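Local coordinates for protein toll-like receptor 13 (Mus musculus, PDB 4Z0C) that recognises bacterial 23S rRNA through its leucine-rich-repeat ectodomain, the part held in this chain, and signals through MYD88 and TRAF6 to activate NF-kappa-B, at residues A[264-269]-A[288-293]; A[295-300]-A[319-324]. One frame throughout, in Å; residues are numbered along the deposited sequence.

Interaction 1: residues A[264-269]-A[288-293]; sequences GHLDMK and KNVTNA. With NAG (2-acetamido-2-deoxy-beta-D-glucopyranose), chain O.
H265 and L266 of LRR 10 pack against N289 and V290 of LRR 11 in a largely buried contact between successive coils of the leucine-rich-repeat solenoid. A backbone hydrogen bond joins the coils: L266 N donates to V290 O at 2.8 Å, with an N-H...O angle of 162°. The same carbonyl also receives a weaker CH...O contact, H265 CA to V290 O at 3.2 Å. Beside this bond, the CG of L266 meets the CG2 of V290 at 3.7 Å.

N289 is a predicted N-glycosylation site. Its ND2 is 2.9 Å from the C1 of a NAG, longer than a glycosidic bond, so the linkage as modelled is doubtful. In the model N289 ND2 donates to NAG O5 at 3.0 Å, and H265 N to NAG O6 at 2.9 Å. N289 ND2 also donates a hydrogen bond to L261 O, outside the two segments.

The H265 ring lies flat over the turn. Its chi1 of -54° puts CG beside the backbone N and turns the ring toward residues 289 to 292. The backbone carbonyl carbon of T291 sits over the centre of one face. As modelled, NAG O6 lies above the opposite face. At the edge, ND1 makes a weak hydrogen bond to N289 O at 3.4 Å, and CE1 approaches N289 OD1 at 3.2 Å.

N258 of LRR 10 donates to the carbonyls of G264 and K288, and N313 OD1 of LRR 12 accepts from V290 N. Helix 268-275 starts at the end of one segment and helix 293-302 at the end of the other, while strand 283-285 precedes 288-293.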
ATOM      1  N   GLY A 264     -14.864  28.185  29.001  1.00 52.54           N
ATOM      2  CA  GLY A 264     -16.220  28.655  28.791  1.00 49.97           C
ATOM      3  C   GLY A 264     -16.334  29.973  28.058  1.00 39.25           C
ATOM      4  O   GLY A 264     -15.336  30.618  27.759  1.00 34.73           O
ATOM      5  N   HIS A 265     -17.570  30.370  27.782  1.00 39.32           N
ATOM      6  CA  HIS A 265     -17.838  31.557  26.979  1.00 47.43           C
ATOM      7  C   HIS A 265     -17.291  32.818  27.641  1.00 44.55           C
ATOM      8  O   HIS A 265     -17.211  32.901  28.868  1.00 43.87           O
ATOM      9  CB  HIS A 265     -19.346  31.729  26.767  1.00 50.31           C
ATOM     10  CG  HIS A 265     -20.028  30.526  26.193  1.00 47.90           C
ATOM     11  ND1 HIS A 265     -19.340  29.444  25.687  1.00 50.42           N
ATOM     12  CD2 HIS A 265     -21.342  30.234  26.062  1.00 44.92           C
ATOM     13  CE1 HIS A 265     -20.202  28.540  25.258  1.00 50.90           C
ATOM     14  NE2 HIS A 265     -21.424  28.994  25.472  1.00 51.65           N
ATOM     15  N   LEU A 266     -16.904  33.787  26.818  1.00 44.08           N
ATOM     16  CA  LEU A 266     -16.514  35.107  27.307  1.00 41.84           C
ATOM     17  C   LEU A 266     -17.774  35.959  27.449  1.00 44.85           C
ATOM     18  O   LEU A 266     -18.753  35.743  26.735  1.00 53.64           O
ATOM     19  CB  LEU A 266     -15.532  35.776  26.339  1.00 32.16           C
ATOM     20  CG  LEU A 266     -14.109  35.225  26.193  1.00 40.21           C
ATOM     21  CD1 LEU A 266     -13.249  36.057  25.194  1.00 21.33           C
ATOM     22  CD2 LEU A 266     -13.417  35.133  27.553  1.00 35.32           C
ATOM     23  N   ASP A 267     -17.737  36.933  28.351  1.00 38.99           N
ATOM     24  CA  ASP A 267     -18.837  37.873  28.525  1.00 41.43           C
ATOM     25  C   ASP A 267     -18.850  38.841  27.347  1.00 41.42           C
ATOM     26  O   ASP A 267     -18.026  39.747  27.296  1.00 44.43           O
ATOM     27  CB  ASP A 267     -18.626  38.650  29.831  1.00 44.37           C
ATOM     28  CG  ASP A 267     -19.842  39.472  30.239  1.00 51.45           C
ATOM     29  OD1 ASP A 267     -20.488  40.071  29.345  1.00 46.07           O
ATOM     30  OD2 ASP A 267     -20.135  39.534  31.463  1.00 53.79           O
ATOM     31  N   MET A 268     -19.785  38.675  26.412  1.00 39.75           N
ATOM     32  CA  MET A 268     -19.804  39.531  25.219  1.00 39.68           C
ATOM     33  C   MET A 268     -19.941  41.012  25.521  1.00 49.37           C
ATOM     34  O   MET A 268     -19.532  41.850  24.717  1.00 57.56           O
ATOM     35  CB  MET A 268     -20.898  39.116  24.229  1.00 47.80           C
ATOM     36  CG  MET A 268     -20.529  37.974  23.310  1.00 56.48           C
ATOM     37  SD  MET A 268     -18.920  38.179  22.528  1.00 64.65           S
ATOM     38  CE  MET A 268     -17.985  37.063  23.577  1.00 41.77           C
ATOM     39  N   LYS A 269     -20.502  41.341  26.680  1.00 55.34           N
ATOM     40  CA  LYS A 269     -20.654  42.739  27.058  1.00 55.45           C
ATOM     41  C   LYS A 269     -19.273  43.340  27.314  1.00 46.09           C
ATOM     42  O   LYS A 269     -18.948  44.406  26.794  1.00 51.74           O
ATOM     43  CB  LYS A 269     -21.580  42.873  28.271  1.00 63.82           C
ATOM     44  CG  LYS A 269     -22.381  44.177  28.331  1.00 71.38           C
ATOM     45  CD  LYS A 269     -23.467  44.124  29.422  1.00 75.88           C
ATOM     46  CE  LYS A 269     -23.265  45.163  30.520  1.00 76.61           C
ATOM     47  NZ  LYS A 269     -23.993  44.803  31.779  1.00 72.23           N
ATOM     48  N   LYS A 288     -12.128  28.185  20.612  1.00 27.24           N
ATOM     49  CA  LYS A 288     -12.164  27.252  21.739  1.00 29.19           C
ATOM     50  C   LYS A 288     -13.254  27.554  22.771  1.00 30.93           C
ATOM     51  O   LYS A 288     -12.979  27.764  23.950  1.00 35.61           O
ATOM     52  CB  LYS A 288     -10.776  27.059  22.390  1.00 30.32           C
ATOM     53  CG  LYS A 288      -9.801  26.282  21.502  1.00 41.99           C
ATOM     54  CD  LYS A 288      -8.491  25.938  22.221  1.00 55.53           C
ATOM     55  CE  LYS A 288      -7.370  25.589  21.234  1.00 59.89           C
ATOM     56  NZ  LYS A 288      -6.038  25.395  21.893  1.00 61.81           N
ATOM     57  N   ASN A 289     -14.495  27.551  22.300  1.00 30.34           N
ATOM     58  CA  ASN A 289     -15.645  27.573  23.190  1.00 36.99           C
ATOM     59  C   ASN A 289     -15.743  28.908  23.900  1.00 38.79           C
ATOM     60  O   ASN A 289     -16.031  29.012  25.096  1.00 30.96           O
ATOM     61  CB  ASN A 289     -15.545  26.421  24.182  1.00 37.80           C
ATOM     62  CG  ASN A 289     -16.764  26.266  25.022  1.00 37.20           C
ATOM     63  OD1 ASN A 289     -17.895  26.476  24.569  1.00 30.33           O
ATOM     64  ND2 ASN A 289     -16.540  25.933  26.287  1.00 38.86           N
ATOM     65  N   VAL A 290     -15.516  29.940  23.113  1.00 38.86           N
ATOM     66  CA  VAL A 290     -15.469  31.283  23.622  1.00 41.96           C
ATOM     67  C   VAL A 290     -16.863  31.930  23.446  1.00 38.36           C
ATOM     68  O   VAL A 290     -17.214  32.869  24.143  1.00 41.87           O
ATOM     69  CB  VAL A 290     -14.297  32.029  22.916  1.00 39.24           C
ATOM     70  CG1 VAL A 290     -14.776  33.223  22.133  1.00 41.84           C
ATOM     71  CG2 VAL A 290     -13.246  32.421  23.926  1.00 33.58           C
ATOM     72  N   THR A 291     -17.679  31.370  22.560  1.00 38.33           N
ATOM     73  CA  THR A 291     -18.997  31.927  22.265  1.00 39.17           C
ATOM     74  C   THR A 291     -19.985  30.878  21.734  1.00 38.04           C
ATOM     75  O   THR A 291     -19.610  29.748  21.450  1.00 51.93           O
ATOM     76  CB  THR A 291     -18.896  33.056  21.218  1.00 40.51           C
ATOM     77  OG1 THR A 291     -20.153  33.740  21.108  1.00 44.02           O
ATOM     78  CG2 THR A 291     -18.544  32.477  19.860  1.00 41.16           C
ATOM     79  N   ASN A 292     -21.254  31.255  21.639  1.00 32.29           N
ATOM     80  CA  ASN A 292     -22.243  30.482  20.906  1.00 24.63           C
ATOM     81  C   ASN A 292     -22.871  31.315  19.791  1.00 26.34           C
ATOM     82  O   ASN A 292     -22.393  32.406  19.512  1.00 32.70           O
ATOM     83  CB  ASN A 292     -23.294  29.822  21.823  1.00 27.31           C
ATOM     84  CG  ASN A 292     -24.086  30.815  22.684  1.00 38.29           C
ATOM     85  OD1 ASN A 292     -24.191  32.019  22.395  1.00 39.08           O
ATOM     86  ND2 ASN A 292     -24.691  30.281  23.745  1.00 33.70           N
ATOM     87  N   ALA A 293     -23.918  30.807  19.145  1.00 30.55           N
ATOM     88  CA  ALA A 293     -24.484  31.495  17.983  1.00 28.37           C
ATOM     89  C   ALA A 293     -24.966  32.887  18.329  1.00 41.64           C
ATOM     90  O   ALA A 293     -24.809  33.824  17.539  1.00 42.69           O
ATOM     91  CB  ALA A 293     -25.619  30.706  17.392  1.00 23.94           C
TER
HETATM   92  C1  NAG O 909     -19.322  25.360  26.960  1.00 61.66           C
HETATM   93  C2  NAG O 909     -18.611  24.222  27.658  1.00 58.39           C
HETATM   94  C3  NAG O 909     -19.566  23.804  28.761  1.00 56.18           C
HETATM   95  C4  NAG O 909     -19.834  25.015  29.680  1.00 56.45           C
HETATM   96  C5  NAG O 909     -19.929  26.369  28.932  1.00 60.57           C
HETATM   97  C6  NAG O 909     -19.587  27.568  29.812  1.00 54.66           C
HETATM   98  C7  NAG O 909     -17.149  22.488  26.760  1.00 34.90           C
HETATM   99  C8  NAG O 909     -16.854  21.612  25.587  1.00 41.18           C
HETATM  100  N2  NAG O 909     -18.277  23.179  26.705  1.00 49.31           N
HETATM  101  O3  NAG O 909     -19.014  22.707  29.455  1.00 51.52           O
HETATM  102  O4  NAG O 909     -21.036  24.794  30.400  1.00 58.02           O
HETATM  103  O5  NAG O 909     -19.091  26.463  27.789  1.00 61.22           O
HETATM  104  O6  NAG O 909     -19.642  28.733  29.017  1.00 45.33           O
HETATM  105  O7  NAG O 909     -16.374  22.521  27.708  1.00 34.36           O

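Interaction 2: residues A[295-300]-A[319-324]; sequences GIKQLA and LNDSEF. With NAG (2-acetamido-2-deoxy-beta-D-glucopyranose), chain P.
I296 packs tightly onto E323 and F324, while K297 reaches past them to D321 on a more open side. The touching atom of I296 is CG2. It lies over the face of the F324 ring in a CH-pi contact, 4.2 Å from the centroid and 27° off the ring normal. The same methyl meets E323 O at 3.4 Å. CG2 is anti to the backbone N of I296, which aims it off helix 293-302 at the 319-324 turn. The other branch ends in CD1, which comes to 4.0 Å from F324 CZ. I296, E323 and F324 are all buried, and I296 also rests on L310.

The helix belongs to LRR 11 and the turn to LRR 12, so the contact stacks consecutive coils of the solenoid on its outer, convex side. A helix occupies this side in the first coil and an irregular loop in the second.

K297 and D321 are partly exposed, and their contact is polar. The lysine chain is extended beyond CG and runs alongside the backbone of the turn, with CE at 3.2 Å from D321 O. Its NZ forms a salt bridge with D321 OD2 at 3.0 Å. The amine arrives from above the carboxylate plane, 55° out of it. E323 turns its carboxylate back into its own turn: OE2 accepts from D321 N at 3.0 Å and bonds to T347 OG1 of the next repeat. E323 OE1, 4.4 Å from K297 NZ and beyond salt-bridge range, may weakly favour the charged lysine. N320 carries a covalently linked NAG, ND2 to C1 at 1.4 Å, whose C8 lies near D321 OD1.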
ATOM      1  N   GLY A 295     -24.020  34.901  20.784  1.00 49.83           N
ATOM      2  CA  GLY A 295     -22.900  35.792  21.017  1.00 45.30           C
ATOM      3  C   GLY A 295     -22.291  36.320  19.726  1.00 44.86           C
ATOM      4  O   GLY A 295     -21.767  37.420  19.697  1.00 51.90           O
ATOM      5  N   ILE A 296     -22.339  35.529  18.661  1.00 46.41           N
ATOM      6  CA  ILE A 296     -21.899  35.981  17.343  1.00 39.24           C
ATOM      7  C   ILE A 296     -22.729  37.181  16.907  1.00 34.77           C
ATOM      8  O   ILE A 296     -22.211  38.107  16.295  1.00 41.13           O
ATOM      9  CB  ILE A 296     -22.003  34.847  16.279  1.00 41.95           C
ATOM     10  CG1 ILE A 296     -21.000  33.732  16.568  1.00 40.38           C
ATOM     11  CG2 ILE A 296     -21.760  35.366  14.859  1.00 40.73           C
ATOM     12  CD1 ILE A 296     -21.218  32.508  15.694  1.00 38.64           C
ATOM     13  N   LYS A 297     -24.023  37.150  17.216  1.00 36.96           N
ATOM     14  CA  LYS A 297     -24.938  38.244  16.887  1.00 37.24           C
ATOM     15  C   LYS A 297     -24.548  39.524  17.627  1.00 36.92           C
ATOM     16  O   LYS A 297     -24.618  40.627  17.076  1.00 36.41           O
ATOM     17  CB  LYS A 297     -26.389  37.865  17.227  1.00 41.06           C
ATOM     18  CG  LYS A 297     -27.110  37.036  16.165  1.00 40.58           C
ATOM     19  CD  LYS A 297     -28.378  36.411  16.732  1.00 38.62           C
ATOM     20  CE  LYS A 297     -29.177  35.661  15.662  1.00 38.25           C
ATOM     21  NZ  LYS A 297     -30.387  34.971  16.205  1.00 40.86           N
ATOM     22  N   GLN A 298     -24.129  39.376  18.877  1.00 32.94           N
ATOM     23  CA  GLN A 298     -23.706  40.532  19.646  1.00 42.06           C
ATOM     24  C   GLN A 298     -22.412  41.108  19.082  1.00 47.73           C
ATOM     25  O   GLN A 298     -22.320  42.312  18.832  1.00 50.14           O
ATOM     26  CB  GLN A 298     -23.519  40.160  21.115  1.00 48.13           C
ATOM     27  CG  GLN A 298     -24.706  39.433  21.718  1.00 53.49           C
ATOM     28  CD  GLN A 298     -24.558  39.233  23.211  1.00 63.23           C
ATOM     29  OE1 GLN A 298     -24.591  38.104  23.706  1.00 60.85           O
ATOM     30  NE2 GLN A 298     -24.398  40.337  23.944  1.00 66.81           N
ATOM     31  N   LEU A 299     -21.442  40.226  18.841  1.00 44.44           N
ATOM     32  CA  LEU A 299     -20.156  40.592  18.271  1.00 41.49           C
ATOM     33  C   LEU A 299     -20.344  41.375  16.980  1.00 42.50           C
ATOM     34  O   LEU A 299     -19.714  42.407  16.784  1.00 42.08           O
ATOM     35  CB  LEU A 299     -19.336  39.329  18.011  1.00 40.70           C
ATOM     36  CG  LEU A 299     -17.929  39.466  17.432  1.00 51.23           C
ATOM     37  CD1 LEU A 299     -17.069  40.408  18.268  1.00 53.15           C
ATOM     38  CD2 LEU A 299     -17.273  38.093  17.343  1.00 54.49           C
ATOM     39  N   ALA A 300     -21.249  40.905  16.126  1.00 39.92           N
ATOM     40  CA  ALA A 300     -21.541  41.569  14.854  1.00 43.13           C
ATOM     41  C   ALA A 300     -21.931  43.049  14.981  1.00 52.64           C
ATOM     42  O   ALA A 300     -21.772  43.820  14.035  1.00 57.94           O
ATOM     43  CB  ALA A 300     -22.623  40.810  14.116  1.00 41.97           C
ATOM     44  N   LEU A 319     -26.328  26.550  12.408  1.00 28.52           N
ATOM     45  CA  LEU A 319     -26.427  27.972  12.140  1.00 29.84           C
ATOM     46  C   LEU A 319     -27.489  28.187  11.080  1.00 29.30           C
ATOM     47  O   LEU A 319     -27.266  27.933   9.907  1.00 34.61           O
ATOM     48  CB  LEU A 319     -25.074  28.534  11.689  1.00 27.01           C
ATOM     49  CG  LEU A 319     -24.005  28.608  12.779  1.00 26.85           C
ATOM     50  CD1 LEU A 319     -22.610  28.630  12.160  1.00 32.09           C
ATOM     51  CD2 LEU A 319     -24.221  29.844  13.640  1.00 30.17           C
ATOM     52  N   ASN A 320     -28.659  28.645  11.492  1.00 42.09           N
ATOM     53  CA  ASN A 320     -29.742  28.823  10.539  1.00 44.25           C
ATOM     54  C   ASN A 320     -30.557  30.076  10.802  1.00 41.84           C
ATOM     55  O   ASN A 320     -31.714  30.149  10.407  1.00 43.06           O
ATOM     56  CB  ASN A 320     -30.644  27.579  10.514  1.00 46.97           C
ATOM     57  CG  ASN A 320     -31.313  27.297  11.858  1.00 50.37           C
ATOM     58  OD1 ASN A 320     -30.901  27.820  12.895  1.00 52.60           O
ATOM     59  ND2 ASN A 320     -32.351  26.453  11.836  1.00 57.71           N
ATOM     60  N   ASP A 321     -29.945  31.070  11.443  1.00 42.45           N
ATOM     61  CA  ASP A 321     -30.716  32.198  11.955  1.00 42.75           C
ATOM     62  C   ASP A 321     -30.010  33.553  11.907  1.00 46.98           C
ATOM     63  O   ASP A 321     -29.809  34.194  12.946  1.00 36.94           O
ATOM     64  CB  ASP A 321     -31.137  31.906  13.393  1.00 44.97           C
ATOM     65  CG  ASP A 321     -32.313  32.722  13.817  1.00 56.16           C
ATOM     66  OD1 ASP A 321     -33.124  33.086  12.939  1.00 51.67           O
ATOM     67  OD2 ASP A 321     -32.401  33.027  15.021  1.00 69.07           O
ATOM     68  N   SER A 322     -29.592  33.963  10.712  1.00 50.98           N
ATOM     69  CA  SER A 322     -29.057  35.304  10.509  1.00 41.73           C
ATOM     70  C   SER A 322     -27.878  35.685  11.409  1.00 41.38           C
ATOM     71  O   SER A 322     -27.644  36.864  11.639  1.00 37.34           O
ATOM     72  CB  SER A 322     -30.187  36.335  10.636  1.00 40.69           C
ATOM     73  OG  SER A 322     -31.273  35.992   9.790  1.00 42.13           O
ATOM     74  N   GLU A 323     -27.136  34.696  11.903  1.00 43.47           N
ATOM     75  CA  GLU A 323     -26.009  34.944  12.821  1.00 36.44           C
ATOM     76  C   GLU A 323     -24.961  35.936  12.324  1.00 39.24           C
ATOM     77  O   GLU A 323     -24.357  36.667  13.116  1.00 40.80           O
ATOM     78  CB  GLU A 323     -25.316  33.634  13.214  1.00 32.20           C
ATOM     79  CG  GLU A 323     -26.026  32.856  14.322  1.00 41.73           C
ATOM     80  CD  GLU A 323     -27.185  31.998  13.829  1.00 51.85           C
ATOM     81  OE1 GLU A 323     -28.031  31.625  14.675  1.00 59.51           O
ATOM     82  OE2 GLU A 323     -27.263  31.711  12.608  1.00 50.54           O
ATOM     83  N   PHE A 324     -24.709  35.928  11.022  1.00 40.81           N
ATOM     84  CA  PHE A 324     -23.621  36.718  10.464  1.00 33.53           C
ATOM     85  C   PHE A 324     -24.110  37.932   9.707  1.00 35.28           C
ATOM     86  O   PHE A 324     -23.304  38.701   9.179  1.00 38.86           O
ATOM     87  CB  PHE A 324     -22.733  35.838   9.554  1.00 26.34           C
ATOM     88  CG  PHE A 324     -22.022  34.748  10.295  1.00 26.69           C
ATOM     89  CD1 PHE A 324     -20.840  35.021  10.978  1.00 26.25           C
ATOM     90  CD2 PHE A 324     -22.543  33.458  10.335  1.00 24.69           C
ATOM     91  CE1 PHE A 324     -20.175  34.029  11.684  1.00 25.48           C
ATOM     92  CE2 PHE A 324     -21.892  32.459  11.035  1.00 27.49           C
ATOM     93  CZ  PHE A 324     -20.702  32.739  11.711  1.00 32.97           C
TER
HETATM   94  C1  NAG P 910     -32.905  26.189  13.149  1.00 60.34           C
HETATM   95  C2  NAG P 910     -34.366  26.635  13.005  1.00 55.66           C
HETATM   96  C3  NAG P 910     -35.253  26.108  14.139  1.00 65.37           C
HETATM   97  C4  NAG P 910     -35.053  24.615  14.350  1.00 64.24           C
HETATM   98  C5  NAG P 910     -33.569  24.294  14.551  1.00 63.34           C
HETATM   99  C6  NAG P 910     -33.324  22.781  14.658  1.00 57.23           C
HETATM  100  C7  NAG P 910     -34.966  28.805  11.964  1.00 44.89           C
HETATM  101  C8  NAG P 910     -35.410  30.191  12.325  1.00 40.36           C
HETATM  102  N2  NAG P 910     -34.417  28.089  12.954  1.00 49.62           N
HETATM  103  O3  NAG P 910     -36.626  26.345  13.883  1.00 69.17           O
HETATM  104  O4  NAG P 910     -35.826  24.193  15.462  1.00 63.27           O
HETATM  105  O5  NAG P 910     -32.757  24.822  13.509  1.00 65.70           O
HETATM  106  O6  NAG P 910     -33.501  22.104  13.424  1.00 57.85           O
HETATM  107  O7  NAG P 910     -35.120  28.398  10.815  1.00 46.46           O

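In the fold
The two contacts follow one another along the chain: interaction 1 closes before interaction 2 opens. Their centres are about 12 Å apart, on the same side of the chain's centre. Interaction 1 joins LRR 10 to LRR 11, and interaction 2 joins LRR 11 to LRR 12. Helix 293-302 links them, beginning at the end of 288-293 and carrying 295-300. They also touch directly: M268 packs on G295 and Q298, and A293 on E323. Three successive coils are thus stacked without a break in the ectodomain. The nearest atoms lie about 19 and 27 Å from the bound RNA, so both are structural packing, flanked by sugars.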